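Long-range contact in putative NADPH:quinone oxidoreductase (Ralstonia eutropha, PDB 3IUP), which probably catalyses the reduction of quinones or related compounds with NADPH, which it binds in the crystal: residues F154-T159 against S182-M187. Sequence-based numbering, arbitrary orientation.
Sequences FVNPLT and SNLGQM. With NDP (NADPH dihydro-nicotinamide-adenine-dinucleotide phosphate), chain C.
Leu184 turns its CG anti to the backbone N (chi1 -171°), and Asn156 turns its CG anti to the carbonyl carbon (chi1 -71°). These torsions lay the leucine against the asparagine amide, with Leu184 CD1 3.6 Å from Asn156 OD1. The same methyl meets Thr159 CG2, and there the two side chains cross at about a right angle. Further along, the extended chain of Met187, a selenomethionine, brings its SE to 3.8 Å from Asn156 CB and 3.9 Å from Pro157 CG. No hydrogen bond joins the two segments directly. A water bridges them instead, accepting from both Asn156 ND2 and Asn183 ND2. Asn183 ND2 also bonds to His341 O.

NADPH lies across the start of both helices. Asn156 ND2 donates to O2N of NADPH at 3.1 Å, in a nearly straight bond. The backbone N of Leu184 reaches O1N of the same phosphate at 2.8 Å, while Asn183 N binds O1A of the other phosphate. Ser182 is the N-cap of helix 183-195, and its OG accepts from Gly185 N. Lys368 and Thr365 are further hydrogen-bond partners of the cofactor. On the nicotinamide side, Val155 CG1 lies 3.3 Å from C5N of NADPH. Thr159 OG1 donates a hydrogen bond to Val155 O at 2.6 Å, which probably helps fix the rotation of the hydroxyl beside the ring.

The axes of 155-159 and 183-187 make an angle of 41°. Helix 183-195 follows strand 175-177 of the parallel sheet, as in the first strand-turn-helix unit of a Rossmann-type fold. Its N-terminal end faces the diphosphate, so the helix dipole would probably add to the pull of the backbone N-H groups on the negative charge. The apolar contacts behind Asn156 probably help set its amide, whose ND2 donates to both phosphate and water, linking helix packing to cofactor binding.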
ATOM      1  N   PHE A 154      18.562 -15.681 -12.972  1.00 19.58           N
ATOM      2  CA  PHE A 154      18.408 -14.793 -11.809  1.00 19.82           C
ATOM      3  C   PHE A 154      17.037 -14.139 -11.695  1.00 20.01           C
ATOM      4  O   PHE A 154      16.337 -14.307 -10.683  1.00 20.17           O
ATOM      5  CB  PHE A 154      19.500 -13.728 -11.784  1.00 20.19           C
ATOM      6  CG  PHE A 154      20.883 -14.264 -11.555  1.00 20.53           C
ATOM      7  CD1 PHE A 154      21.416 -14.295 -10.276  1.00 22.77           C
ATOM      8  CD2 PHE A 154      21.676 -14.681 -12.616  1.00 22.62           C
ATOM      9  CE1 PHE A 154      22.723 -14.758 -10.046  1.00 25.38           C
ATOM     10  CE2 PHE A 154      22.965 -15.145 -12.407  1.00 23.30           C
ATOM     11  CZ  PHE A 154      23.498 -15.188 -11.120  1.00 24.61           C
ATOM     12  N   VAL A 155      16.665 -13.327 -12.681  1.00 19.25           N
ATOM     13  CA  VAL A 155      15.592 -12.374 -12.504  1.00 19.02           C
ATOM     14  C   VAL A 155      14.251 -13.112 -12.241  1.00 18.28           C
ATOM     15  O   VAL A 155      13.596 -12.935 -11.202  1.00 17.40           O
ATOM     16  CB  VAL A 155      15.501 -11.423 -13.721  1.00 18.70           C
ATOM     17  CG1 VAL A 155      14.234 -10.528 -13.737  1.00 19.88           C
ATOM     18  CG2 VAL A 155      16.808 -10.501 -13.775  1.00 19.94           C
ATOM     19  N   ASN A 156      13.863 -13.967 -13.159  1.00 16.64           N
ATOM     20  CA  ASN A 156      12.590 -14.698 -12.979  1.00 17.29           C
ATOM     21  C   ASN A 156      12.608 -15.792 -11.909  1.00 17.44           C
ATOM     22  O   ASN A 156      11.690 -15.821 -11.035  1.00 17.57           O
ATOM     23  CB  ASN A 156      11.970 -15.141 -14.317  1.00 16.67           C
ATOM     24  CG  ASN A 156      11.419 -13.961 -15.113  1.00 17.75           C
ATOM     25  OD1 ASN A 156      11.298 -12.836 -14.598  1.00 19.27           O
ATOM     26  ND2 ASN A 156      11.109 -14.201 -16.412  1.00 18.32           N
ATOM     27  N   PRO A 157      13.641 -16.649 -11.890  1.00 17.24           N
ATOM     28  CA  PRO A 157      13.624 -17.687 -10.875  1.00 17.46           C
ATOM     29  C   PRO A 157      13.671 -17.160  -9.430  1.00 17.41           C
ATOM     30  O   PRO A 157      12.966 -17.681  -8.557  1.00 17.90           O
ATOM     31  CB  PRO A 157      14.859 -18.536 -11.222  1.00 17.55           C
ATOM     32  CG  PRO A 157      15.002 -18.400 -12.684  1.00 17.23           C
ATOM     33  CD  PRO A 157      14.618 -16.939 -12.964  1.00 17.33           C
ATOM     34  N   LEU A 158      14.506 -16.162  -9.165  1.00 17.22           N
ATOM     35  CA  LEU A 158      14.645 -15.686  -7.804  1.00 17.70           C
ATOM     36  C   LEU A 158      13.440 -14.860  -7.419  1.00 17.28           C
ATOM     37  O   LEU A 158      13.098 -14.820  -6.249  1.00 17.59           O
ATOM     38  CB  LEU A 158      15.922 -14.900  -7.562  1.00 18.05           C
ATOM     39  CG  LEU A 158      17.165 -15.748  -7.696  1.00 18.35           C
ATOM     40  CD1 LEU A 158      18.441 -14.853  -7.624  1.00 16.94           C
ATOM     41  CD2 LEU A 158      17.238 -16.952  -6.694  1.00 17.89           C
ATOM     42  N   THR A 159      12.815 -14.178  -8.375  1.00 16.18           N
ATOM     43  CA  THR A 159      11.610 -13.435  -8.075  1.00 15.73           C
ATOM     44  C   THR A 159      10.509 -14.412  -7.730  1.00 15.27           C
ATOM     45  O   THR A 159       9.777 -14.181  -6.766  1.00 14.58           O
ATOM     46  CB  THR A 159      11.228 -12.506  -9.211  1.00 17.03           C
ATOM     47  OG1 THR A 159      12.291 -11.556  -9.409  1.00 18.60           O
ATOM     48  CG2 THR A 159       9.934 -11.735  -8.951  1.00 13.75           C
ATOM     49  N   SER A 182       2.839 -15.418 -17.902  1.00 15.57           N
ATOM     50  CA  SER A 182       4.214 -14.954 -18.121  1.00 16.12           C
ATOM     51  C   SER A 182       5.205 -16.085 -17.911  1.00 16.09           C
ATOM     52  O   SER A 182       4.907 -17.090 -17.255  1.00 13.94           O
ATOM     53  CB  SER A 182       4.548 -13.780 -17.173  1.00 16.50           C
ATOM     54  OG  SER A 182       4.624 -14.262 -15.851  1.00 17.00           O
ATOM     55  N   ASN A 183       6.404 -15.951 -18.474  1.00 15.20           N
ATOM     56  CA  ASN A 183       7.453 -16.878 -18.118  1.00 15.37           C
ATOM     57  C   ASN A 183       7.600 -17.071 -16.602  1.00 14.66           C
ATOM     58  O   ASN A 183       7.661 -18.205 -16.101  1.00 15.83           O
ATOM     59  CB  ASN A 183       8.809 -16.486 -18.731  1.00 14.79           C
ATOM     60  CG  ASN A 183       8.963 -16.896 -20.198  1.00 20.53           C
ATOM     61  OD1 ASN A 183       7.999 -17.096 -20.901  1.00 20.31           O
ATOM     62  ND2 ASN A 183      10.210 -17.022 -20.650  1.00 22.36           N
ATOM     63  N   LEU A 184       7.646 -15.974 -15.865  1.00 15.86           N
ATOM     64  CA  LEU A 184       7.792 -16.063 -14.410  1.00 15.51           C
ATOM     65  C   LEU A 184       6.613 -16.802 -13.756  1.00 14.59           C
ATOM     66  O   LEU A 184       6.786 -17.641 -12.879  1.00 15.65           O
ATOM     67  CB  LEU A 184       7.924 -14.634 -13.816  1.00 15.79           C
ATOM     68  CG  LEU A 184       8.298 -14.526 -12.335  1.00 17.69           C
ATOM     69  CD1 LEU A 184       8.749 -13.122 -12.027  1.00 21.25           C
ATOM     70  CD2 LEU A 184       7.118 -14.917 -11.451  1.00 19.40           C
ATOM     71  N   GLY A 185       5.422 -16.504 -14.234  1.00 14.34           N
ATOM     72  CA  GLY A 185       4.219 -17.160 -13.756  1.00 14.82           C
ATOM     73  C   GLY A 185       4.206 -18.641 -13.968  1.00 14.33           C
ATOM     74  O   GLY A 185       3.732 -19.419 -13.106  1.00 14.14           O
ATOM     75  N   GLN A 186       4.698 -19.073 -15.116  1.00 15.70           N
ATOM     76  CA  GLN A 186       4.791 -20.486 -15.378  1.00 15.02           C
ATOM     77  C   GLN A 186       5.749 -21.157 -14.379  1.00 15.93           C
ATOM     78  O   GLN A 186       5.463 -22.242 -13.927  1.00 15.97           O
ATOM     79  CB  GLN A 186       5.192 -20.764 -16.828  1.00 15.04           C
ATOM     80  CG  GLN A 186       4.151 -20.312 -17.808  1.00 15.82           C
ATOM     81  CD  GLN A 186       4.575 -20.417 -19.257  1.00 16.41           C
ATOM     82  OE1 GLN A 186       4.975 -21.476 -19.677  1.00 17.46           O
ATOM     83  NE2 GLN A 186       4.461 -19.307 -20.040  1.00 17.22           N
HETATM   84  N   MSE A 187       6.840 -20.467 -14.016  1.00 16.42           N
HETATM   85  CA  MSE A 187       7.765 -20.987 -13.028  1.00 15.90           C
HETATM   86  C   MSE A 187       7.120 -21.029 -11.691  1.00 15.47           C
HETATM   87  O   MSE A 187       7.277 -22.000 -10.985  1.00 16.04           O
HETATM   88  CB  MSE A 187       9.068 -20.147 -12.928  1.00 15.58           C
HETATM   89  CG  MSE A 187       9.797 -20.054 -14.149  1.00 16.29           C
HETATM   90 SE   MSE A 187      11.304 -18.859 -13.780  0.75 16.60          SE
HETATM   91  CE  MSE A 187      12.017 -18.941 -15.593  1.00 16.62           C
TER
HETATM   92  PA  NDP C 401       6.809 -12.381 -20.056  0.80 19.46           P
HETATM   93  O1A NDP C 401       7.209 -13.770 -20.130  0.80 17.83           O
HETATM   94  O2A NDP C 401       7.202 -11.456 -21.143  0.80 20.74           O
HETATM   95  O5B NDP C 401       5.157 -12.433 -19.954  0.80 17.61           O
HETATM   96  C5B NDP C 401       4.490 -11.179 -19.772  0.80 18.49           C
HETATM   97  C4B NDP C 401       3.041 -11.448 -19.503  0.80 16.98           C
HETATM   98  O4B NDP C 401       2.460 -10.193 -19.298  0.80 20.34           O
HETATM   99  C3B NDP C 401       2.323 -12.131 -20.679  0.80 18.15           C
HETATM  100  O3B NDP C 401       1.520 -13.234 -20.316  0.80 18.71           O
HETATM  101  C2B NDP C 401       1.394 -11.021 -21.219  0.80 18.25           C
HETATM  102  O2B NDP C 401       0.140 -11.493 -21.712  0.80 17.45           O
HETATM  103  C1B NDP C 401       1.193 -10.178 -19.967  0.80 18.81           C
HETATM  104  N9A NDP C 401       0.869  -8.775 -20.253  0.80 18.89           N
HETATM  105  C8A NDP C 401       1.587  -7.950 -21.095  0.80 20.10           C
HETATM  106  N7A NDP C 401       1.053  -6.717 -21.048  0.80 16.64           N
HETATM  107  C5A NDP C 401      -0.009  -6.727 -20.163  0.80 21.48           C
HETATM  108  C6A NDP C 401      -0.933  -5.761 -19.717  0.80 21.56           C
HETATM  109  N6A NDP C 401      -0.986  -4.507 -20.200  0.80 20.30           N
HETATM  110  N1A NDP C 401      -1.890  -6.126 -18.793  0.80 19.83           N
HETATM  111  C2A NDP C 401      -1.982  -7.401 -18.328  0.80 19.86           C
HETATM  112  N3A NDP C 401      -1.077  -8.341 -18.764  0.80 22.52           N
HETATM  113  C4A NDP C 401      -0.115  -8.018 -19.660  0.80 21.16           C
HETATM  114  O3  NDP C 401       7.260 -11.611 -18.708  0.80 20.99           O
HETATM  115  PN  NDP C 401       8.240 -12.143 -17.615  0.80 20.11           P
HETATM  116  O1N NDP C 401       7.886 -13.436 -17.083  0.80 16.98           O
HETATM  117  O2N NDP C 401       9.676 -11.976 -18.024  0.80 16.24           O
HETATM  118  O5D NDP C 401       7.962 -11.036 -16.451  0.80 19.48           O
HETATM  119  C5D NDP C 401       6.723 -11.080 -15.727  0.80 20.79           C
HETATM  120  C4D NDP C 401       6.572  -9.810 -14.896  0.80 21.31           C
HETATM  121  O4D NDP C 401       7.439  -9.956 -13.752  0.80 21.51           O
HETATM  122  C3D NDP C 401       6.942  -8.488 -15.600  0.80 21.77           C
HETATM  123  O3D NDP C 401       6.070  -7.442 -15.224  0.80 19.22           O
HETATM  124  C2D NDP C 401       8.324  -8.214 -15.029  0.80 22.47           C
HETATM  125  O2D NDP C 401       8.750  -6.861 -15.072  0.80 25.64           O
HETATM  126  C1D NDP C 401       8.099  -8.701 -13.595  0.80 21.89           C
HETATM  127  N1N NDP C 401       9.352  -8.882 -12.827  0.80 19.96           N
HETATM  128  C2N NDP C 401       9.549  -8.024 -11.796  0.80 20.71           C
HETATM  129  C3N NDP C 401      10.680  -8.083 -11.026  0.80 19.78           C
HETATM  130  C7N NDP C 401      10.819  -7.207  -9.795  0.80 20.14           C
HETATM  131  O7N NDP C 401      12.051  -7.247  -9.149  0.80 19.94           O
HETATM  132  N7N NDP C 401       9.859  -6.400  -9.326  0.80 17.59           N
HETATM  133  C4N NDP C 401      11.573  -9.258 -11.130  0.80 17.42           C
HETATM  134  C5N NDP C 401      11.258 -10.166 -12.293  0.80 21.10           C
HETATM  135  C6N NDP C 401      10.146  -9.942 -13.095  0.80 21.29           C
HETATM  136  P2B NDP C 401      -0.435 -11.011 -23.174  0.80 20.66           P
HETATM  137  O1X NDP C 401      -0.043 -12.101 -24.180  0.80 20.30           O
HETATM  138  O2X NDP C 401       0.113  -9.654 -23.604  0.80 20.42           O
HETATM  139  O3X NDP C 401      -1.955 -10.944 -22.958  0.80 19.10           O
HETATM  140  O   HOH W   1      12.207 -16.349 -18.336  1.00 22.14           O